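Side-chain contacts in probable sugar kinase (Clostridium perfringens, PDB 3KZH), which probably acts as a pfkB-family carbohydrate kinase and holds a beta-D-glucopyranose molecule in its pocket: residues G42-N47 with A255-V260; L263-M268 with V277-T282; I288-E291 with H295-M298. All coordinates share one frame; numbering follows the deposited sequence.

Interaction 1: G42-N47 with A255-V260; sequences GGVCRN and AGDSFV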
loop_
_atom_site.group_PDB
_atom_site.type_symbol
_atom_site.label_atom_id
_atom_site.label_comp_id
_atom_site.label_asym_id
_atom_site.label_seq_id
_atom_site.Cartn_x
_atom_site.Cartn_y
_atom_site.Cartn_z
ATOM N N GLY A 42 -3.651 10.853 2.251
ATOM C CA GLY A 42 -3.624 12.256 2.618
ATOM C C GLY A 42 -3.549 13.206 1.446
ATOM O O GLY A 42 -3.749 12.812 0.294
ATOM N N GLY A 43 -3.160 14.446 1.756
ATOM C CA GLY A 43 -3.101 15.516 0.773
ATOM C C GLY A 43 -4.405 16.272 0.964
ATOM O O GLY A 43 -5.466 15.660 0.872
ATOM N N VAL A 44 -4.329 17.569 1.276
ATOM C CA VAL A 44 -5.503 18.442 1.515
ATOM C C VAL A 44 -6.604 18.283 0.462
ATOM O O VAL A 44 -7.764 18.015 0.792
ATOM C CB VAL A 44 -5.080 19.957 1.607
ATOM C CG1 VAL A 44 -6.299 20.884 1.682
ATOM C CG2 VAL A 44 -4.194 20.191 2.828
ATOM N N CYS A 45 -6.198 18.393 -0.801
ATOM C CA CYS A 45 -7.091 18.278 -1.943
ATOM C C CYS A 45 -7.746 16.911 -2.087
ATOM O O CYS A 45 -8.924 16.832 -2.444
ATOM C CB CYS A 45 -6.352 18.690 -3.204
ATOM S SG CYS A 45 -5.971 20.476 -3.246
ATOM N N ARG A 46 -7.014 15.848 -1.740
ATOM C CA ARG A 46 -7.557 14.484 -1.797
ATOM C C ARG A 46 -8.581 14.257 -0.698
ATOM O O ARG A 46 -9.542 13.522 -0.897
ATOM C CB ARG A 46 -6.451 13.418 -1.712
ATOM C CG ARG A 46 -6.886 12.024 -2.233
ATOM C CD ARG A 46 -6.499 10.886 -1.311
ATOM N NE ARG A 46 -7.566 10.582 -0.354
ATOM C CZ ARG A 46 -7.664 11.116 0.856
ATOM N NH1 ARG A 46 -6.748 11.970 1.266
ATOM N NH2 ARG A 46 -8.717 10.879 1.609
ATOM N N ASN A 47 -8.359 14.903 0.448
ATOM C CA ASN A 47 -9.255 14.831 1.593
ATOM C C ASN A 47 -10.536 15.605 1.259
ATOM O O ASN A 47 -11.629 15.128 1.553
ATOM C CB ASN A 47 -8.602 15.426 2.864
ATOM C CG ASN A 47 -7.274 14.755 3.242
ATOM O OD1 ASN A 47 -7.109 13.549 3.118
ATOM N ND2 ASN A 47 -6.329 15.555 3.720
ATOM N N ALA A 255 -10.065 19.036 9.436
ATOM C CA ALA A 255 -11.335 19.708 9.740
ATOM C C ALA A 255 -11.692 20.800 8.735
ATOM O O ALA A 255 -12.841 20.893 8.299
ATOM C CB ALA A 255 -11.316 20.276 11.151
ATOM N N GLY A 256 -10.695 21.609 8.373
ATOM C CA GLY A 256 -10.872 22.674 7.400
ATOM C C GLY A 256 -11.071 22.130 5.995
ATOM O O GLY A 256 -11.665 22.805 5.145
ATOM N N ASP A 257 -10.591 20.905 5.766
ATOM C CA ASP A 257 -10.724 20.204 4.485
ATOM C C ASP A 257 -12.202 19.866 4.267
ATOM O O ASP A 257 -12.741 20.044 3.176
ATOM C CB ASP A 257 -9.933 18.880 4.480
ATOM C CG ASP A 257 -8.433 19.055 4.698
ATOM O OD1 ASP A 257 -7.894 20.179 4.590
ATOM O OD2 ASP A 257 -7.785 18.024 4.980
ATOM N N SER A 258 -12.822 19.359 5.330
ATOM C CA SER A 258 -14.227 18.995 5.366
ATOM C C SER A 258 -15.115 20.217 5.242
ATOM O O SER A 258 -16.219 20.109 4.694
ATOM C CB SER A 258 -14.552 18.285 6.667
ATOM O OG SER A 258 -13.914 17.042 6.715
ATOM N N PHE A 259 -14.643 21.366 5.752
ATOM C CA PHE A 259 -15.400 22.622 5.658
ATOM C C PHE A 259 -15.475 23.071 4.211
ATOM O O PHE A 259 -16.538 23.497 3.776
ATOM C CB PHE A 259 -14.806 23.760 6.521
ATOM C CG PHE A 259 -15.686 24.996 6.592
ATOM C CD1 PHE A 259 -16.733 25.069 7.520
ATOM C CD2 PHE A 259 -15.533 26.053 5.671
ATOM C CE1 PHE A 259 -17.634 26.172 7.523
ATOM C CE2 PHE A 259 -16.419 27.159 5.663
ATOM C CZ PHE A 259 -17.475 27.218 6.589
ATOM N N VAL A 260 -14.356 22.968 3.482
ATOM C CA VAL A 260 -14.267 23.360 2.063
ATOM C C VAL A 260 -15.212 22.491 1.228
ATOM O O VAL A 260 -15.896 22.979 0.315
ATOM C CB VAL A 260 -12.797 23.269 1.511
ATOM C CG1 VAL A 260 -12.738 23.578 0.012
ATOM C CG2 VAL A 260 -11.906 24.265 2.233
#

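Interaction 2: L263-M268 with V277-T282; sequences LGYGYM and VKFAMT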
loop_
_atom_site.group_PDB
_atom_site.type_symbol
_atom_site.label_atom_id
_atom_site.label_comp_id
_atom_site.label_asym_id
_atom_site.label_seq_id
_atom_site.Cartn_x
_atom_site.Cartn_y
_atom_site.Cartn_z
ATOM N N LEU A 263 -18.805 23.613 1.592
ATOM C CA LEU A 263 -19.053 24.820 0.786
ATOM C C LEU A 263 -19.396 24.348 -0.616
ATOM O O LEU A 263 -20.292 24.886 -1.263
ATOM C CB LEU A 263 -17.807 25.713 0.696
ATOM C CG LEU A 263 -17.265 26.400 1.947
ATOM C CD1 LEU A 263 -16.003 27.166 1.591
ATOM C CD2 LEU A 263 -18.324 27.312 2.554
ATOM N N GLY A 264 -18.677 23.305 -1.045
ATOM C CA GLY A 264 -18.889 22.680 -2.332
ATOM C C GLY A 264 -20.289 22.119 -2.432
ATOM O O GLY A 264 -21.005 22.443 -3.368
ATOM N N TYR A 265 -20.728 21.420 -1.386
ATOM C CA TYR A 265 -22.085 20.864 -1.325
ATOM C C TYR A 265 -23.143 21.980 -1.391
ATOM O O TYR A 265 -24.100 21.893 -2.179
ATOM C CB TYR A 265 -22.257 20.029 -0.040
ATOM C CG TYR A 265 -23.631 19.404 0.147
ATOM C CD1 TYR A 265 -23.917 18.123 -0.363
ATOM C CD2 TYR A 265 -24.676 20.122 0.789
ATOM C CE1 TYR A 265 -25.219 17.565 -0.251
ATOM C CE2 TYR A 265 -25.981 19.576 0.906
ATOM C CZ TYR A 265 -26.245 18.301 0.384
ATOM O OH TYR A 265 -27.519 17.788 0.484
ATOM N N GLY A 266 -22.947 23.010 -0.559
ATOM C CA GLY A 266 -23.855 24.146 -0.477
ATOM C C GLY A 266 -24.067 24.898 -1.776
ATOM O O GLY A 266 -25.199 25.219 -2.134
ATOM N N TYR A 267 -22.965 25.130 -2.491
ATOM C CA TYR A 267 -22.958 25.815 -3.783
ATOM C C TYR A 267 -23.697 25.024 -4.864
ATOM O O TYR A 267 -24.510 25.579 -5.596
ATOM C CB TYR A 267 -21.512 26.038 -4.247
ATOM C CG TYR A 267 -20.717 27.099 -3.507
ATOM C CD1 TYR A 267 -21.340 27.970 -2.589
ATOM C CD2 TYR A 267 -19.331 27.252 -3.735
ATOM C CE1 TYR A 267 -20.619 28.963 -1.916
ATOM C CE2 TYR A 267 -18.583 28.266 -3.060
ATOM C CZ TYR A 267 -19.246 29.111 -2.153
ATOM O OH TYR A 267 -18.576 30.094 -1.473
HETATM N N MSE A 268 -23.451 23.715 -4.896
HETATM C CA MSE A 268 -24.045 22.800 -5.869
HETATM C C MSE A 268 -25.561 22.639 -5.671
HETATM O O MSE A 268 -26.313 22.509 -6.640
HETATM C CB MSE A 268 -23.307 21.445 -5.839
HETATM C CG MSE A 268 -21.800 21.515 -6.164
HETATM SE SE MSE A 268 -21.540 21.953 -8.014
HETATM C CE MSE A 268 -19.932 22.861 -8.088
ATOM N N VAL A 277 -23.021 27.475 5.680
ATOM C CA VAL A 277 -22.132 27.657 6.829
ATOM C C VAL A 277 -22.399 26.590 7.898
ATOM O O VAL A 277 -21.458 25.998 8.413
ATOM C CB VAL A 277 -22.283 29.117 7.393
ATOM C CG1 VAL A 277 -21.469 29.341 8.614
ATOM C CG2 VAL A 277 -21.808 30.099 6.377
ATOM N N LYS A 278 -23.678 26.282 8.125
ATOM C CA LYS A 278 -24.090 25.281 9.110
ATOM C C LYS A 278 -23.795 23.848 8.694
ATOM O O LYS A 278 -23.313 23.055 9.515
ATOM C CB LYS A 278 -25.578 25.416 9.438
ATOM C CG LYS A 278 -25.930 26.584 10.337
ATOM C CD LYS A 278 -27.425 26.609 10.575
ATOM C CE LYS A 278 -27.877 27.976 11.014
ATOM N NZ LYS A 278 -29.361 28.114 11.006
ATOM N N PHE A 279 -24.035 23.552 7.407
ATOM C CA PHE A 279 -23.812 22.224 6.803
ATOM C C PHE A 279 -22.310 21.926 6.801
ATOM O O PHE A 279 -21.883 20.861 7.240
ATOM C CB PHE A 279 -24.403 22.163 5.369
ATOM C CG PHE A 279 -24.386 20.772 4.747
ATOM C CD1 PHE A 279 -25.521 19.938 4.822
ATOM C CD2 PHE A 279 -23.204 20.252 4.155
ATOM C CE1 PHE A 279 -25.484 18.604 4.325
ATOM C CE2 PHE A 279 -23.156 18.918 3.659
ATOM C CZ PHE A 279 -24.300 18.095 3.748
ATOM N N ALA A 280 -21.534 22.872 6.280
ATOM C CA ALA A 280 -20.080 22.768 6.209
ATOM C C ALA A 280 -19.419 22.708 7.589
ATOM O O ALA A 280 -18.406 22.040 7.764
ATOM C CB ALA A 280 -19.526 23.924 5.409
HETATM N N MSE A 281 -20.016 23.388 8.568
HETATM C CA MSE A 281 -19.498 23.400 9.929
HETATM C C MSE A 281 -19.781 22.079 10.621
HETATM O O MSE A 281 -18.943 21.598 11.391
HETATM C CB MSE A 281 -20.086 24.551 10.719
HETATM C CG MSE A 281 -19.073 25.238 11.614
HETATM SE SE MSE A 281 -19.808 26.769 12.527
HETATM C CE MSE A 281 -20.915 27.427 11.170
ATOM N N THR A 282 -20.942 21.484 10.310
ATOM C CA THR A 282 -21.346 20.169 10.849
ATOM C C THR A 282 -20.346 19.103 10.367
ATOM O O THR A 282 -19.955 18.234 11.139
ATOM C CB THR A 282 -22.804 19.788 10.427
ATOM O OG1 THR A 282 -23.720 20.722 11.014
ATOM C CG2 THR A 282 -23.173 18.384 10.883
#

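Interaction 3: I288-E291 with H295-M298; sequences ISHE and HPDM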
loop_
_atom_site.group_PDB
_atom_site.type_symbol
_atom_site.label_atom_id
_atom_site.label_comp_id
_atom_site.label_asym_id
_atom_site.label_seq_id
_atom_site.Cartn_x
_atom_site.Cartn_y
_atom_site.Cartn_z
ATOM N N ILE A 288 -13.589 16.751 13.324
ATOM C CA ILE A 288 -12.862 17.233 14.498
ATOM C C ILE A 288 -13.051 16.320 15.728
ATOM O O ILE A 288 -12.175 16.254 16.587
ATOM C CB ILE A 288 -13.226 18.740 14.781
ATOM C CG1 ILE A 288 -11.957 19.571 14.941
ATOM C CG2 ILE A 288 -14.181 18.908 15.963
ATOM C CD1 ILE A 288 -12.190 21.073 14.851
ATOM N N SER A 289 -14.173 15.595 15.760
ATOM C CA SER A 289 -14.515 14.682 16.854
ATOM C C SER A 289 -13.930 13.275 16.708
ATOM O O SER A 289 -14.182 12.413 17.552
ATOM C CB SER A 289 -16.036 14.577 17.000
ATOM O OG SER A 289 -16.601 13.717 16.015
ATOM N N HIS A 290 -13.207 13.037 15.613
ATOM C CA HIS A 290 -12.585 11.741 15.336
ATOM C C HIS A 290 -11.070 11.919 15.295
ATOM O O HIS A 290 -10.580 12.997 14.957
ATOM C CB HIS A 290 -13.089 11.187 13.992
ATOM C CG HIS A 290 -12.970 9.698 13.862
ATOM N ND1 HIS A 290 -11.810 9.073 13.461
ATOM C CD2 HIS A 290 -13.866 8.711 14.100
ATOM C CE1 HIS A 290 -11.995 7.765 13.461
ATOM N NE2 HIS A 290 -13.235 7.519 13.843
ATOM N N GLU A 291 -10.341 10.857 15.644
ATOM C CA GLU A 291 -8.874 10.860 15.647
ATOM C C GLU A 291 -8.288 10.880 14.240
ATOM O O GLU A 291 -7.197 11.414 14.018
ATOM C CB GLU A 291 -8.325 9.647 16.411
ATOM C CG GLU A 291 -8.347 9.762 17.939
ATOM C CD GLU A 291 -7.333 10.767 18.512
ATOM O OE1 GLU A 291 -6.224 10.923 17.944
ATOM O OE2 GLU A 291 -7.652 11.393 19.551
ATOM N N HIS A 295 -13.808 10.953 8.923
ATOM C CA HIS A 295 -14.658 10.059 9.709
ATOM C C HIS A 295 -15.156 8.954 8.767
ATOM O O HIS A 295 -15.792 9.247 7.749
ATOM C CB HIS A 295 -15.846 10.806 10.322
ATOM C CG HIS A 295 -16.508 10.072 11.454
ATOM N ND1 HIS A 295 -16.935 8.765 11.348
ATOM C CD2 HIS A 295 -16.799 10.462 12.714
ATOM C CE1 HIS A 295 -17.457 8.382 12.500
ATOM N NE2 HIS A 295 -17.389 9.390 13.347
ATOM N N PRO A 296 -14.865 7.671 9.096
ATOM C CA PRO A 296 -15.261 6.499 8.302
ATOM C C PRO A 296 -16.746 6.366 7.984
ATOM O O PRO A 296 -17.105 5.842 6.932
ATOM C CB PRO A 296 -14.796 5.329 9.172
ATOM C CG PRO A 296 -13.621 5.875 9.874
ATOM C CD PRO A 296 -14.122 7.225 10.294
ATOM N N ASP A 297 -17.598 6.869 8.874
ATOM C CA ASP A 297 -19.040 6.761 8.684
ATOM C C ASP A 297 -19.707 7.949 8.041
ATOM O O ASP A 297 -20.904 7.893 7.754
ATOM C CB ASP A 297 -19.748 6.448 10.006
ATOM C CG ASP A 297 -19.276 5.156 10.633
ATOM O OD1 ASP A 297 -18.829 4.242 9.898
ATOM O OD2 ASP A 297 -19.339 5.065 11.878
HETATM N N MSE A 298 -18.941 9.005 7.777
HETATM C CA MSE A 298 -19.505 10.208 7.182
HETATM C C MSE A 298 -20.092 10.056 5.786
HETATM O O MSE A 298 -19.474 9.504 4.862
HETATM C CB MSE A 298 -18.538 11.381 7.225
HETATM C CG MSE A 298 -19.205 12.650 7.736
HETATM SE SE MSE A 298 -18.737 14.183 6.730
HETATM C CE MSE A 298 -17.176 14.656 7.748
#

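Interaction 1: G42-N47 with A255-V260
Asn47 and Asp257 make the polar half of this contact. Asn47 ND2 donates to Asp257 OD2 at 3.1 Å, but the N-H...O angle is only 141°, and ND2 approaches from above the carboxylate plane, 37° out of it. The two flat groups are turned only modestly against each other, but the bond itself runs out of the carboxylate plane.

Val44 adds a van der Waals contact of a methyl with the other carboxylate oxygen. With CG1 anti to the backbone N (chi1 173°), this methyl reaches Asp257 OD1 at 3.4 Å, and the valine and aspartate side chains cross at about a right angle. Asn47 CB lies 3.4 Å from Asp257 OD2, so aliphatic carbon sits beside both oxygens. Asp166 also touches both Val44 and Asp257.

Within the first segment, Gly43 is the N-cap of helix 44-54, and its carbonyl accepts from Asn47 N at 3.0 Å. Gly42, Gly43 and Asn47 match the GG...N pattern of pfkB kinases, and Ala255-Gly256-Asp257 matches the end of their GAGD signature. Gly256 touches the bound glucopyranose, and the side chain of Asp257 lies about 6 Å from it. One oblique hydrogen bond and aliphatic contacts therefore probably help to orient this buried carboxylate.

Interaction 2: L263-M268 with V277-T282
Leu263 meets Ala280 at the nearest CA pair between the two segments, 5.9 Å apart. The methyl of Ala280 meets the backbone N of Leu263, with Ala280 CB 3.9 Å from Leu263 N, consistent with a close approach at a small residue. Leu263 starts out pointing away from helix 273-288, yet its branch bends back, bringing CD2 to 4.6 Å from Ala280 CB, while the side chain also packs on Phe223 of strand 221-225.

Two residues on, Tyr265 carries the main aromatic contact. Its ring and that of Phe279 form an offset stack, with centroids 4.1 Å apart and planes at 6°. The closest pair, Tyr265 CD2 and Phe279 CE2, is 3.5 Å apart. The overlap is reciprocal: Phe279 CZ lies over the centre of the tyrosine ring, and Tyr265 CD2 over the centre of the phenylalanine ring. Both CG atoms are anti to their backbone N (chi1 180° for Tyr265 and -172° for Phe279), which sends each ring out toward the other helix, the two side chains crossing at about a right angle. Leu300 touches Tyr265, and Val303 and Leu304 touch Phe279, so helix 300-308 borders the stack.

Further along, Tyr267 turns from the helix pair toward the central sheet, where its OH is hydrogen-bonded to Thr185 OG1. Leu263 O lies over one face of its ring, 3.2 Å above the plane and offset toward the rim.

The contact thus joins two consecutive helices of the pfkB (ribokinase-clan) kinase, packed beside the central sheet through strand 221-225. No hydrogen bond crosses between the segments, so the pairing rests on dispersion and hydrophobic burial, chiefly in the flat, offset overlap of the two rings.

Interaction 3: I288-E291 with H295-M298
His290 sends an edge into the face of His295. Its CD2 stands 3.6 Å above the His295 ring plane, over the centre, and lies 3.7 Å from both His295 NE2 and His295 CD2. The pair is edge-to-face, though well short of perpendicular: the planes meet at 55° and the centroids are 4.6 Å apart. With chi1 at -157° the His290 ring swings out opposite its own N and reaches the His295 face, the two side chains crossing at about a right angle.

Pro296, its side chain running against that of His290, sets CD over one face of the His290 ring, 3.9 Å from the centroid, a CH-pi contact displaced toward the NE2-CE1 rim. These residues belong to the loop that joins helix 273-288 to helix 300-308 in the pfkB fold, and His295 to Met298 form a type I beta turn closed by Met298 N to His295 O at 3.2 Å.

The turn also fixes how the His295 ring is rotated. Asp297 N donates to His295 ND1 at 3.2 Å, in the ring plane and at a nearly straight 163°. His290 is held similarly by Glu292, whose backbone N is hydrogen-bonded to His290 ND1, with CD2 directed at the His295 face and a ring face covered by Pro296 CD.

The three contacts follow one another along the chain, except that the first reaches back about 200 residues to helix 44-54. Interactions 1 and 2 share helix 255-268, its start and its end respectively, and their centres are about 13 Å apart; Phe259 O touches Ala280 CB at 3.4 Å, linking them directly. Interaction 3 lies in the loop that leaves helix 273-288, the second helix of interaction 2, and its centre is about 13 Å from that of interaction 1, with Ala255 CB 3.9 Å from Ile288 CD1. Interactions 2 and 3 do not touch, their centres about 17 Å apart. The helix whose start borders the sugar pocket is thus engaged near both its start and its end, from chain centre outward.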